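Local coordinates for insecticidal crystal protein Cry7Cal (Bacillus thuringiensis, PDB 5ZI1) that probably acts as an insecticidal pore-forming toxin that recognises receptors on insect gut cells, this chain being the three-domain toxin part of a longer protein, at residues T250-T255 / L432-E437; G291-L296 / V455-D460; Y355-I360 / P448-T453. All coordinates share one frame; numbering follows the deposited sequence.

Contact 1: residues T250-T255 / L432-E437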
loop_
_atom_site.group_PDB
_atom_site.type_symbol
_atom_site.label_atom_id
_atom_site.label_comp_id
_atom_site.label_asym_id
_atom_site.label_seq_id
_atom_site.Cartn_x
_atom_site.Cartn_y
_atom_site.Cartn_z
ATOM N N THR A 250 -3.091 -4.242 0.435
ATOM C CA THR A 250 -4.278 -4.372 -0.398
ATOM C C THR A 250 -4.783 -3.050 -0.954
ATOM O O THR A 250 -5.833 -3.036 -1.599
ATOM C CB THR A 250 -5.398 -5.019 0.408
ATOM O OG1 THR A 250 -5.691 -4.187 1.533
ATOM C CG2 THR A 250 -4.987 -6.401 0.888
ATOM N N ARG A 251 -4.106 -1.944 -0.677
ATOM C CA ARG A 251 -4.616 -0.644 -1.088
ATOM C C ARG A 251 -4.474 -0.463 -2.600
ATOM O O ARG A 251 -3.518 -0.942 -3.213
ATOM C CB ARG A 251 -3.888 0.476 -0.343
ATOM C CG ARG A 251 -2.539 0.907 -0.902
ATOM C CD ARG A 251 -1.502 -0.182 -0.803
ATOM N NE ARG A 251 -0.180 0.196 -1.317
ATOM C CZ ARG A 251 0.169 0.223 -2.607
ATOM N NH1 ARG A 251 -0.711 -0.071 -3.563
ATOM N NH2 ARG A 251 1.406 0.566 -2.936
ATOM N N GLN A 252 -5.434 0.232 -3.197
ATOM C CA GLN A 252 -5.439 0.518 -4.627
ATOM C C GLN A 252 -5.075 1.980 -4.856
ATOM O O GLN A 252 -5.676 2.872 -4.252
ATOM C CB GLN A 252 -6.821 0.214 -5.217
ATOM C CG GLN A 252 -7.002 0.517 -6.724
ATOM C CD GLN A 252 -8.391 0.102 -7.206
ATOM O OE1 GLN A 252 -8.542 -0.895 -7.910
ATOM N NE2 GLN A 252 -9.410 0.849 -6.795
ATOM N N ILE A 253 -4.113 2.234 -5.743
ATOM C CA ILE A 253 -3.753 3.600 -6.092
ATOM C C ILE A 253 -3.916 3.822 -7.590
ATOM O O ILE A 253 -3.917 2.881 -8.394
ATOM C CB ILE A 253 -2.332 3.949 -5.649
ATOM C CG1 ILE A 253 -1.336 2.962 -6.221
ATOM C CG2 ILE A 253 -2.260 4.025 -4.105
ATOM C CD1 ILE A 253 0.033 3.102 -5.564
ATOM N N PHE A 254 -4.056 5.100 -7.961
ATOM C CA PHE A 254 -4.370 5.494 -9.334
ATOM C C PHE A 254 -3.278 6.366 -9.918
ATOM O O PHE A 254 -2.828 7.318 -9.273
ATOM C CB PHE A 254 -5.709 6.224 -9.410
ATOM C CG PHE A 254 -6.888 5.297 -9.254
ATOM C CD1 PHE A 254 -7.257 4.823 -7.981
ATOM C CD2 PHE A 254 -7.591 4.850 -10.376
ATOM C CE1 PHE A 254 -8.336 3.968 -7.820
ATOM C CE2 PHE A 254 -8.665 3.984 -10.230
ATOM C CZ PHE A 254 -9.033 3.527 -8.948
ATOM N N THR A 255 -2.854 6.019 -11.139
ATOM C CA THR A 255 -1.930 6.826 -11.923
ATOM C C THR A 255 -2.664 8.051 -12.469
ATOM O O THR A 255 -3.897 8.142 -12.412
ATOM C CB THR A 255 -1.317 5.999 -13.066
ATOM O OG1 THR A 255 -2.331 5.220 -13.722
ATOM C CG2 THR A 255 -0.215 5.057 -12.559
ATOM N N LEU A 432 -2.242 -3.912 -12.816
ATOM C CA LEU A 432 -3.435 -3.143 -13.136
ATOM C C LEU A 432 -4.635 -3.773 -12.461
ATOM O O LEU A 432 -4.782 -4.999 -12.436
ATOM C CB LEU A 432 -3.653 -3.076 -14.645
ATOM C CG LEU A 432 -4.787 -2.221 -15.219
ATOM C CD1 LEU A 432 -4.568 -0.725 -15.031
ATOM C CD2 LEU A 432 -4.899 -2.517 -16.723
ATOM N N SER A 433 -5.498 -2.934 -11.891
ATOM C CA SER A 433 -6.667 -3.445 -11.204
ATOM C C SER A 433 -7.961 -2.764 -11.588
ATOM O O SER A 433 -9.027 -3.354 -11.365
ATOM C CB SER A 433 -6.480 -3.357 -9.672
ATOM O OG SER A 433 -6.117 -2.043 -9.240
ATOM N N TYR A 434 -7.931 -1.574 -12.172
ATOM C CA TYR A 434 -9.189 -0.873 -12.369
ATOM C C TYR A 434 -9.032 0.109 -13.519
ATOM O O TYR A 434 -7.918 0.469 -13.904
ATOM C CB TYR A 434 -9.636 -0.145 -11.072
ATOM C CG TYR A 434 -11.128 0.107 -11.061
ATOM C CD1 TYR A 434 -12.011 -0.893 -10.671
ATOM C CD2 TYR A 434 -11.657 1.310 -11.515
ATOM C CE1 TYR A 434 -13.378 -0.705 -10.708
ATOM C CE2 TYR A 434 -13.036 1.514 -11.551
ATOM C CZ TYR A 434 -13.888 0.495 -11.139
ATOM O OH TYR A 434 -15.256 0.669 -11.160
ATOM N N VAL A 435 -10.169 0.541 -14.061
ATOM C CA VAL A 435 -10.221 1.671 -14.987
ATOM C C VAL A 435 -11.426 2.512 -14.605
ATOM O O VAL A 435 -12.568 2.109 -14.861
ATOM C CB VAL A 435 -10.338 1.253 -16.463
ATOM C CG1 VAL A 435 -10.132 2.489 -17.345
ATOM C CG2 VAL A 435 -9.363 0.112 -16.814
ATOM N N SER A 436 -11.186 3.677 -14.020
ATOM C CA SER A 436 -12.257 4.613 -13.742
ATOM C C SER A 436 -12.211 5.717 -14.796
ATOM O O SER A 436 -11.595 5.561 -15.852
ATOM C CB SER A 436 -12.118 5.157 -12.319
ATOM O OG SER A 436 -10.875 5.813 -12.179
ATOM N N GLU A 437 -12.838 6.848 -14.511
ATOM C CA GLU A 437 -12.772 7.970 -15.426
ATOM C C GLU A 437 -12.868 9.261 -14.628
ATOM O O GLU A 437 -13.187 9.267 -13.430
ATOM C CB GLU A 437 -13.885 7.905 -16.460
ATOM C CG GLU A 437 -15.224 8.157 -15.858
ATOM C CD GLU A 437 -16.363 7.786 -16.765
ATOM O OE1 GLU A 437 -17.512 8.170 -16.447
ATOM O OE2 GLU A 437 -16.117 7.096 -17.783
#
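Gln-252 and Phe-254 reach Ser-433, Tyr-434 and Ser-436 across the small antiparallel sheet of the beta-prism, the middle domain of three-domain Cry toxins. Strands 252-254 and 430-437 are the outer strands of this sheet and 448-454 runs between them, so their axes come no closer than 8.3 Å, at 53° to each other, and side chains must bridge the gap. A classic beta bulge helps: Ser-433 and Tyr-434 both face Gly-451, and both therefore direct their CB atoms to the same partner segment.

The polar link belongs to Gln-252. With CG anti to the backbone N (chi1 178°) and the chain extended beyond it, the side chain carries OE1 to 3.0 Å from Ser-433 OG. This is a hydrogen bond whose proton is not settled, because Gly-451 O is a second, weaker acceptor. A long amide suits the span, and the short serine hydroxyl meets it at its end. OE1 of Gln-252 also rests 3.4 Å from Tyr-434 CB, the amide plane turned 56° from the phenol ring.

Apolar packing is supplied by Phe-254. Its ring leans toward strand 430-437, and Tyr-434 CD2 lies at the ring edge, 4.2 Å from Phe-254 CE2, while the tyrosine hydroxyl leads away from strand 252-254 to bond Tyr-335 OH. On the helical side, Ile-253 packs on Arg-220 and Thr-223 of helix 208-227, and Phe-254 O accepts bonds from Asn-216 and Arg-220, tying the sheet to the N-terminal helical domain.

Serine is small enough at 436 to sit beside the phenyl ring: Ser-436 OG, hydrogen-bonded to Ala-286 O, lies 3.5 Å from Phe-254 CE2.

Contact 2: residues G291-L296 / V455-D460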
loop_
_atom_site.group_PDB
_atom_site.type_symbol
_atom_site.label_atom_id
_atom_site.label_comp_id
_atom_site.label_asym_id
_atom_site.label_seq_id
_atom_site.Cartn_x
_atom_site.Cartn_y
_atom_site.Cartn_z
ATOM N N GLY A 291 -13.628 -1.921 -0.968
ATOM C CA GLY A 291 -14.317 -3.193 -0.931
ATOM C C GLY A 291 -13.357 -4.326 -0.637
ATOM O O GLY A 291 -12.166 -4.119 -0.388
ATOM N N LEU A 292 -13.896 -5.543 -0.666
ATOM C CA LEU A 292 -13.061 -6.733 -0.720
ATOM C C LEU A 292 -12.068 -6.621 -1.869
ATOM O O LEU A 292 -12.327 -5.958 -2.876
ATOM C CB LEU A 292 -13.948 -7.963 -0.886
ATOM C CG LEU A 292 -15.012 -8.019 0.225
ATOM C CD1 LEU A 292 -16.007 -9.134 -0.026
ATOM C CD2 LEU A 292 -14.339 -8.183 1.587
ATOM N N PHE A 293 -10.904 -7.238 -1.715
ATOM C CA PHE A 293 -9.886 -7.053 -2.735
ATOM C C PHE A 293 -10.362 -7.678 -4.054
ATOM O O PHE A 293 -11.020 -8.723 -4.056
ATOM C CB PHE A 293 -8.564 -7.663 -2.255
ATOM C CG PHE A 293 -7.427 -7.439 -3.203
ATOM C CD1 PHE A 293 -6.604 -6.333 -3.061
ATOM C CD2 PHE A 293 -7.210 -8.315 -4.280
ATOM C CE1 PHE A 293 -5.545 -6.100 -3.967
ATOM C CE2 PHE A 293 -6.164 -8.092 -5.191
ATOM C CZ PHE A 293 -5.325 -6.996 -5.028
ATOM N N GLN A 294 -10.053 -7.031 -5.186
ATOM C CA GLN A 294 -10.629 -7.416 -6.473
ATOM C C GLN A 294 -9.559 -7.576 -7.541
ATOM O O GLN A 294 -8.673 -6.728 -7.686
ATOM C CB GLN A 294 -11.656 -6.391 -6.971
ATOM C CG GLN A 294 -12.882 -6.231 -6.115
ATOM C CD GLN A 294 -13.855 -5.203 -6.688
ATOM O OE1 GLN A 294 -14.745 -5.544 -7.451
ATOM N NE2 GLN A 294 -13.687 -3.944 -6.315
ATOM N N TRP A 295 -9.662 -8.657 -8.307
ATOM C CA TRP A 295 -8.712 -8.983 -9.362
ATOM C C TRP A 295 -9.343 -8.632 -10.700
ATOM O O TRP A 295 -10.481 -9.032 -10.969
ATOM C CB TRP A 295 -8.329 -10.460 -9.321
ATOM C CG TRP A 295 -7.826 -10.852 -7.977
ATOM C CD1 TRP A 295 -8.575 -11.189 -6.883
ATOM C CD2 TRP A 295 -6.459 -10.892 -7.559
ATOM N NE1 TRP A 295 -7.752 -11.462 -5.821
ATOM C CE2 TRP A 295 -6.450 -11.282 -6.208
ATOM C CE3 TRP A 295 -5.244 -10.635 -8.199
ATOM C CZ2 TRP A 295 -5.270 -11.430 -5.483
ATOM C CZ3 TRP A 295 -4.079 -10.792 -7.495
ATOM C CH2 TRP A 295 -4.096 -11.183 -6.140
ATOM N N LEU A 296 -8.626 -7.864 -11.515
ATOM C CA LEU A 296 -9.178 -7.425 -12.792
ATOM C C LEU A 296 -9.163 -8.590 -13.768
ATOM O O LEU A 296 -8.104 -9.159 -14.044
ATOM C CB LEU A 296 -8.373 -6.253 -13.334
ATOM C CG LEU A 296 -8.925 -5.575 -14.579
ATOM C CD1 LEU A 296 -10.361 -5.187 -14.352
ATOM C CD2 LEU A 296 -8.084 -4.350 -14.919
ATOM N N VAL A 455 1.820 -5.979 -5.744
ATOM C CA VAL A 455 2.056 -7.380 -6.097
ATOM C C VAL A 455 2.302 -8.269 -4.877
ATOM O O VAL A 455 2.297 -9.504 -5.004
ATOM C CB VAL A 455 3.187 -7.431 -7.154
ATOM C CG1 VAL A 455 3.633 -8.855 -7.481
ATOM C CG2 VAL A 455 2.706 -6.770 -8.435
ATOM N N SER A 456 2.450 -7.688 -3.676
ATOM C CA SER A 456 2.536 -8.523 -2.482
ATOM C C SER A 456 1.238 -9.268 -2.219
ATOM O O SER A 456 1.251 -10.307 -1.545
ATOM C CB SER A 456 2.895 -7.678 -1.258
ATOM O OG SER A 456 1.922 -6.677 -1.038
ATOM N N VAL A 457 0.111 -8.764 -2.716
ATOM C CA VAL A 457 -1.129 -9.516 -2.594
ATOM C C VAL A 457 -1.062 -10.731 -3.504
ATOM O O VAL A 457 -0.777 -10.613 -4.703
ATOM C CB VAL A 457 -2.333 -8.647 -2.962
ATOM C CG1 VAL A 457 -3.624 -9.397 -2.615
ATOM C CG2 VAL A 457 -2.224 -7.307 -2.280
ATOM N N ARG A 458 -1.339 -11.885 -2.950
ATOM C CA ARG A 458 -1.251 -13.122 -3.670
ATOM C C ARG A 458 -2.648 -13.660 -3.949
ATOM O O ARG A 458 -3.578 -13.413 -3.177
ATOM C CB ARG A 458 -0.416 -14.127 -2.874
ATOM C CG ARG A 458 0.991 -13.597 -2.515
ATOM C CD ARG A 458 1.659 -12.928 -3.735
ATOM N NE ARG A 458 1.625 -13.833 -4.891
ATOM C CZ ARG A 458 1.656 -13.456 -6.171
ATOM N NH1 ARG A 458 1.604 -14.382 -7.131
ATOM N NH2 ARG A 458 1.741 -12.167 -6.498
ATOM N N PRO A 459 -2.861 -14.316 -5.093
ATOM C CA PRO A 459 -4.228 -14.707 -5.471
ATOM C C PRO A 459 -4.734 -15.983 -4.819
ATOM O O PRO A 459 -5.917 -16.296 -4.978
ATOM C CB PRO A 459 -4.141 -14.853 -6.995
ATOM C CG PRO A 459 -2.705 -15.109 -7.291
ATOM C CD PRO A 459 -1.932 -14.351 -6.236
ATOM N N ASP A 460 -3.920 -16.652 -3.999
ATOM C CA ASP A 460 -4.310 -17.959 -3.481
ATOM C C ASP A 460 -4.781 -17.964 -2.034
ATOM O O ASP A 460 -5.434 -18.936 -1.633
ATOM C CB ASP A 460 -3.149 -18.953 -3.595
ATOM C CG ASP A 460 -2.858 -19.338 -5.014
ATOM O OD1 ASP A 460 -1.670 -19.531 -5.334
ATOM O OD2 ASP A 460 -3.817 -19.439 -5.806
#
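The connection leading from the beta-prism to the C-terminal beta-sandwich, residues 455-460, lays Val-457 and Pro-459 against two aromatic rings, Phe-293 and Trp-295, where the chain enters strand 294-306. Val-457 CG1 sits over the centre of the Phe-293 ring, 3.8 Å from the centroid and 12° off the normal, a CH-pi contact. A chi1 near 180° (-176°) turns the Phe-293 ring away from its own backbone N and out to the valine. A branched residue suits this place, since Val-457 CG2 also reaches Phe-293 CE1 at 3.9 Å.

Trp-295 is packed on both faces. Pro-459 CB makes a CH-pi contact 4.0 Å from the centroid of its six-membered ring, and Phe-293 CE2 comes 3.3 Å above the opposite face. Arg-458 O approaches the indole edge, 3.5 Å from Trp-295 CZ2, and is hydrogen-bonded to Lys-475 NZ; the indole NE1 bonds Thr-325 OG1. The loop also braces itself, Arg-458 NH2 donating to Val-455 O at 3.1 Å in the guanidinium plane.

Rigid proline and flat aromatic rings thus pack the crossing between the second and third domains, a junction typical of three-domain Cry toxins.

Contact 3: residues Y355-I360 / P448-T453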
loop_
_atom_site.group_PDB
_atom_site.type_symbol
_atom_site.label_atom_id
_atom_site.label_comp_id
_atom_site.label_asym_id
_atom_site.label_seq_id
_atom_site.Cartn_x
_atom_site.Cartn_y
_atom_site.Cartn_z
ATOM N N TYR A 355 1.589 -5.457 -15.763
ATOM C CA TYR A 355 2.599 -4.678 -15.071
ATOM C C TYR A 355 2.928 -3.355 -15.756
ATOM O O TYR A 355 3.723 -2.578 -15.210
ATOM C CB TYR A 355 3.879 -5.512 -14.939
ATOM C CG TYR A 355 4.474 -5.933 -16.279
ATOM C CD1 TYR A 355 5.323 -5.081 -16.981
ATOM C CD2 TYR A 355 4.187 -7.180 -16.841
ATOM C CE1 TYR A 355 5.865 -5.444 -18.203
ATOM C CE2 TYR A 355 4.736 -7.556 -18.064
ATOM C CZ TYR A 355 5.572 -6.673 -18.740
ATOM O OH TYR A 355 6.133 -7.021 -19.942
ATOM N N GLN A 356 2.355 -3.074 -16.927
ATOM C CA GLN A 356 2.677 -1.839 -17.635
ATOM C C GLN A 356 1.592 -1.531 -18.650
ATOM O O GLN A 356 1.004 -2.442 -19.236
ATOM C CB GLN A 356 4.030 -1.944 -18.342
ATOM C CG GLN A 356 4.477 -0.662 -18.979
ATOM C CD GLN A 356 5.788 -0.801 -19.716
ATOM O OE1 GLN A 356 6.778 -0.167 -19.346
ATOM N NE2 GLN A 356 5.804 -1.616 -20.775
ATOM N N THR A 357 1.338 -0.240 -18.861
ATOM C CA THR A 357 0.449 0.213 -19.926
ATOM C C THR A 357 1.123 1.325 -20.714
ATOM O O THR A 357 2.024 2.012 -20.223
ATOM C CB THR A 357 -0.908 0.714 -19.397
ATOM O OG1 THR A 357 -0.703 1.852 -18.549
ATOM C CG2 THR A 357 -1.622 -0.383 -18.599
ATOM N N TYR A 358 0.681 1.476 -21.966
ATOM C CA TYR A 358 1.112 2.537 -22.867
ATOM C C TYR A 358 -0.143 3.121 -23.483
ATOM O O TYR A 358 -1.041 2.371 -23.886
ATOM C CB TYR A 358 2.067 2.011 -23.947
ATOM C CG TYR A 358 2.365 2.984 -25.092
ATOM C CD1 TYR A 358 3.265 4.038 -24.931
ATOM C CD2 TYR A 358 1.742 2.842 -26.326
ATOM C CE1 TYR A 358 3.526 4.923 -25.948
ATOM C CE2 TYR A 358 2.010 3.724 -27.373
ATOM C CZ TYR A 358 2.902 4.756 -27.177
ATOM O OH TYR A 358 3.166 5.619 -28.212
ATOM N N SER A 359 -0.233 4.452 -23.524
ATOM C CA SER A 359 -1.435 5.083 -24.053
ATOM C C SER A 359 -1.084 6.294 -24.912
ATOM O O SER A 359 -0.029 6.910 -24.748
ATOM C CB SER A 359 -2.386 5.506 -22.923
ATOM O OG SER A 359 -1.810 6.534 -22.130
ATOM N N ILE A 360 -1.985 6.621 -25.837
ATOM C CA ILE A 360 -1.952 7.888 -26.569
ATOM C C ILE A 360 -3.154 8.697 -26.115
ATOM O O ILE A 360 -4.293 8.224 -26.202
ATOM C CB ILE A 360 -1.991 7.713 -28.105
ATOM C CG1 ILE A 360 -0.876 6.803 -28.619
ATOM C CG2 ILE A 360 -1.853 9.100 -28.812
ATOM C CD1 ILE A 360 0.489 7.443 -28.575
ATOM N N PRO A 448 -9.910 8.280 -19.100
ATOM C CA PRO A 448 -9.824 7.146 -18.173
ATOM C C PRO A 448 -8.748 7.351 -17.119
ATOM O O PRO A 448 -7.820 8.146 -17.274
ATOM C CB PRO A 448 -9.462 5.975 -19.091
ATOM C CG PRO A 448 -9.137 6.611 -20.461
ATOM C CD PRO A 448 -9.068 8.070 -20.280
ATOM N N VAL A 449 -8.888 6.630 -16.016
ATOM C CA VAL A 449 -7.866 6.642 -14.977
ATOM C C VAL A 449 -7.599 5.203 -14.572
ATOM O O VAL A 449 -8.539 4.440 -14.323
ATOM C CB VAL A 449 -8.274 7.486 -13.756
ATOM C CG1 VAL A 449 -7.059 7.781 -12.907
ATOM C CG2 VAL A 449 -8.939 8.762 -14.174
ATOM N N LEU A 450 -6.327 4.829 -14.513
ATOM C CA LEU A 450 -5.938 3.451 -14.264
ATOM C C LEU A 450 -5.659 3.234 -12.772
ATOM O O LEU A 450 -5.002 4.060 -12.117
ATOM C CB LEU A 450 -4.720 3.090 -15.122
ATOM C CG LEU A 450 -4.852 3.230 -16.666
ATOM C CD1 LEU A 450 -3.605 2.735 -17.377
ATOM C CD2 LEU A 450 -6.081 2.515 -17.226
ATOM N N GLY A 451 -6.180 2.133 -12.241
ATOM C CA GLY A 451 -5.988 1.752 -10.842
ATOM C C GLY A 451 -5.137 0.497 -10.755
ATOM O O GLY A 451 -5.284 -0.428 -11.572
ATOM N N TRP A 452 -4.244 0.484 -9.764
ATOM C CA TRP A 452 -3.230 -0.545 -9.566
ATOM C C TRP A 452 -3.292 -1.097 -8.145
ATOM O O TRP A 452 -3.546 -0.348 -7.189
ATOM C CB TRP A 452 -1.833 0.043 -9.816
ATOM C CG TRP A 452 -1.714 0.745 -11.133
ATOM C CD1 TRP A 452 -2.110 2.005 -11.423
ATOM C CD2 TRP A 452 -1.180 0.198 -12.346
ATOM N NE1 TRP A 452 -1.854 2.290 -12.748
ATOM C CE2 TRP A 452 -1.281 1.194 -13.333
ATOM C CE3 TRP A 452 -0.619 -1.036 -12.686
ATOM C CZ2 TRP A 452 -0.836 0.998 -14.646
ATOM C CZ3 TRP A 452 -0.179 -1.234 -13.997
ATOM C CH2 TRP A 452 -0.291 -0.219 -14.956
ATOM N N THR A 453 -3.027 -2.398 -8.004
ATOM C CA THR A 453 -2.827 -3.031 -6.704
ATOM C C THR A 453 -1.404 -3.575 -6.598
ATOM O O THR A 453 -0.737 -3.828 -7.604
ATOM C CB THR A 453 -3.827 -4.155 -6.457
ATOM O OG1 THR A 453 -3.675 -5.175 -7.472
ATOM C CG2 THR A 453 -5.255 -3.606 -6.428
#
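Within the core of the beta-prism, two sheets face each other, and strands 355-360 and 448-453 meet there through Thr-357, Leu-450 and Trp-452. The strands run nearly antiparallel, at 171°, but their axes come no closer than 10.0 Å. They are facing strands of separate sheets, joined by side-chain packing.

Thr-357 and Leu-450 reach toward each other tip to tip. Leu-450 CD1 closes to 3.3 Å from Thr-357 OG1 and 3.9 Å from Thr-357 CG2, because the leucine chain is stretched out beyond CG (chi2 -176°). A branched apolar side chain of this length spans the gap between sheets, while a compact threonine opposite leaves room for it.

Trp-452 packs beside this pair. Its six-membered ring extends to the other strand, with Trp-452 CH2 3.9 Å from Thr-357 CG2; Thr-357 OG1 lies in the plane of the indole at its edge, 4.0 Å from Trp-452 CZ2. Farther along the rim, Trp-452 CZ3 approaches the backbone, 4.2 Å from Tyr-355 C and 4.3 Å from Gln-356 N.

In this prism, three antiparallel sheets pack around a common centre, and here the four-stranded sheet of strand 352-365 faces the three-stranded sheet of strand 448-454. A classic beta bulge at Tyr-355 and Gln-356, which both face Tyr-379, points both of those side chains away from Trp-452 and leaves the main chain to meet the wide ring. Tyr-355 packs on Leu-416, and Gln-356 OE1 bonds Ser-409 OG.

Leu-432 of the adjoining strand touches both Leu-450 and Trp-452. The buried polar atom of the indole is also satisfied, NE1 being hydrogen-bonded to Thr-255 OG1.

Strand 448-454 ties the three contacts together. It is the middle strand between the two partners of contact 1 and supplies one side of contact 3, whose centre is 8 Å from that of contact 1; Ser-436 N and Val-449 O, 2.8 Å apart, probably form a hydrogen bond between them. The chain then runs on into the 455-460 loop of contact 2. Contact 2 lies 12 Å from contact 1 between centres, touching it where Leu-296 CB packs 3.6 Å from Ser-433 O. Contacts 2 and 3 are about 17 Å apart between centres, yet Phe-293 CZ comes 3.5 Å from Thr-453 OG1.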